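Local coordinates for protein HTH-type transcriptional regulator YgaV (PDB 3CUO) that regulates the transcription of many genes in response to sulfide, acting as both a repressor and an activator, with a DNA-binding domain of the ArsR type, at residues Ala14-Lys19 with Arg63-Ile68. Numbering follows the deposited sequence.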
loop_
_atom_site.group_PDB
_atom_site.type_symbol
_atom_site.label_atom_id
_atom_site.label_comp_id
_atom_site.label_asym_id
_atom_site.label_seq_id
_atom_site.Cartn_x
_atom_site.Cartn_y
_atom_site.Cartn_z
ATOM N N ALA A 14 6.788 6.272 1.805
ATOM C CA ALA A 14 5.988 5.102 2.061
ATOM C C ALA A 14 4.569 5.242 1.440
ATOM O O ALA A 14 4.139 4.340 0.803
ATOM C CB ALA A 14 5.947 4.818 3.591
ATOM N N ALA A 15 3.856 6.348 1.684
ATOM C CA ALA A 15 2.552 6.624 1.115
ATOM C C ALA A 15 2.523 6.631 -0.403
ATOM O O ALA A 15 1.546 6.169 -1.048
ATOM C CB ALA A 15 1.970 7.958 1.663
ATOM N N ALA A 16 3.545 7.240 -0.983
ATOM C CA ALA A 16 3.762 7.272 -2.413
ATOM C C ALA A 16 3.941 5.875 -3.033
ATOM O O ALA A 16 3.405 5.587 -4.082
ATOM C CB ALA A 16 5.028 8.105 -2.719
ATOM N N LEU A 17 4.749 5.036 -2.394
ATOM C CA LEU A 17 4.898 3.670 -2.798
ATOM C C LEU A 17 3.551 2.930 -2.758
ATOM O O LEU A 17 3.172 2.284 -3.717
ATOM C CB LEU A 17 5.896 2.993 -1.916
ATOM C CG LEU A 17 6.144 1.525 -2.231
ATOM C CD1 LEU A 17 7.135 1.407 -3.373
ATOM C CD2 LEU A 17 6.631 0.816 -0.974
ATOM N N LEU A 18 2.799 3.043 -1.662
ATOM C CA LEU A 18 1.538 2.369 -1.559
ATOM C C LEU A 18 0.573 2.910 -2.602
ATOM O O LEU A 18 -0.171 2.184 -3.255
ATOM C CB LEU A 18 0.983 2.511 -0.101
ATOM C CG LEU A 18 1.717 1.862 1.069
ATOM C CD1 LEU A 18 0.778 1.939 2.274
ATOM C CD2 LEU A 18 2.167 0.414 0.783
ATOM N N LYS A 19 0.599 4.200 -2.814
ATOM C CA LYS A 19 -0.317 4.776 -3.797
ATOM C C LYS A 19 -0.044 4.279 -5.208
ATOM O O LYS A 19 -0.997 3.977 -5.947
ATOM C CB LYS A 19 -0.255 6.283 -3.720
ATOM C CG LYS A 19 -1.140 6.990 -4.748
ATOM C CD LYS A 19 -1.547 8.370 -4.226
ATOM C CE LYS A 19 -1.714 9.402 -5.371
ATOM N NZ LYS A 19 -2.983 10.259 -5.200
ATOM N N ARG A 63 7.182 2.966 -13.652
ATOM C CA ARG A 63 8.646 3.193 -13.875
ATOM C C ARG A 63 9.021 4.558 -13.324
ATOM O O ARG A 63 9.998 4.704 -12.610
ATOM C CB ARG A 63 8.985 3.099 -15.367
ATOM C CG ARG A 63 10.534 3.144 -15.642
ATOM C CD ARG A 63 10.846 3.112 -17.089
ATOM N NE ARG A 63 10.063 4.084 -17.840
ATOM C CZ ARG A 63 9.456 3.854 -18.998
ATOM N NH1 ARG A 63 9.535 2.673 -19.595
ATOM N NH2 ARG A 63 8.743 4.814 -19.548
ATOM N N ASP A 64 8.235 5.559 -13.704
ATOM C CA ASP A 64 8.372 6.919 -13.169
ATOM C C ASP A 64 8.279 6.999 -11.664
ATOM O O ASP A 64 8.919 7.813 -11.098
ATOM C CB ASP A 64 7.292 7.845 -13.674
ATOM C CG ASP A 64 7.484 8.247 -15.083
ATOM O OD1 ASP A 64 8.641 8.346 -15.577
ATOM O OD2 ASP A 64 6.424 8.510 -15.696
ATOM N N GLU A 65 7.526 6.116 -11.044
ATOM C CA GLU A 65 7.433 6.052 -9.602
ATOM C C GLU A 65 8.504 5.168 -8.909
ATOM O O GLU A 65 8.542 5.064 -7.664
ATOM C CB GLU A 65 6.005 5.570 -9.241
ATOM C CG GLU A 65 4.998 6.682 -9.248
ATOM C CD GLU A 65 5.287 7.710 -8.161
ATOM O OE1 GLU A 65 5.212 7.373 -6.956
ATOM O OE2 GLU A 65 5.654 8.855 -8.505
ATOM N N GLY A 66 9.372 4.534 -9.703
ATOM C CA GLY A 66 10.545 3.843 -9.187
ATOM C C GLY A 66 10.323 2.391 -8.912
ATOM O O GLY A 66 11.224 1.728 -8.455
ATOM N N LEU A 67 9.128 1.879 -9.242
ATOM C CA LEU A 67 8.758 0.517 -8.941
ATOM C C LEU A 67 9.394 -0.494 -9.900
ATOM O O LEU A 67 9.708 -1.602 -9.507
ATOM C CB LEU A 67 7.221 0.306 -9.049
ATOM C CG LEU A 67 6.294 1.106 -8.147
ATOM C CD1 LEU A 67 5.026 0.392 -8.178
ATOM C CD2 LEU A 67 6.842 1.272 -6.787
ATOM N N ILE A 68 9.477 -0.129 -11.171
ATOM C CA ILE A 68 9.909 -1.078 -12.207
ATOM C C ILE A 68 10.934 -0.373 -13.068
ATOM O O ILE A 68 11.040 0.847 -13.052
ATOM C CB ILE A 68 8.726 -1.644 -13.001
ATOM C CG1 ILE A 68 8.003 -0.557 -13.801
ATOM C CG2 ILE A 68 7.737 -2.489 -12.063
ATOM C CD1 ILE A 68 6.962 -1.097 -14.727
HETATM O O HOH W 1 2.665 7.686 -6.058
#
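In the winged helix-turn-helix fold of the ArsR family, the turn between the predicted recognition helix 52-64 and the first strand of the wing, 68-72, meets helix 11-21 through Leu17, Leu67, Ala16 and Glu65. The contact is small, burying 125 Å² over both sides. Its apolar half is one pair of methyls. Leu17 CD1 lies 3.4 Å from Leu67 CD2, closer than a usual carbon-carbon contact, so the two branches are pressed tightly together. Leu17 holds CG anti to its own backbone N (chi1 180°), which carries CD1 out toward the turn. Leu67 has CG anti to its carbonyl carbon instead (chi1 -61°), and its methyl reaches back to the helix. Both leucines are buried. Ala85 and Ile89 of helix 84-97 pack on Leu17, while Val86 of that helix and Leu30 of helix 24-33 pack on Leu67. Gly66 ends helix 52-64 in a Schellman motif. It turns out of the helix with a positive phi (93°), and Gly66 N bonds to Arg63 O at 3.0 Å. On the opposite face of helix 11-21, Ala14 and Leu18 pack against the second subunit, so the helix lies between this turn and the dimer interface. The polar half is on the exposed side, where the Glu65 side chain bends at chi2 and brings OE1 toward the helix. Glu65 OE1 stays 3.8 Å from Ala16 O, and one water bridges the two acceptors, donating to Ala16 O at 3.0 Å and to Glu65 OE1 at 2.7 Å.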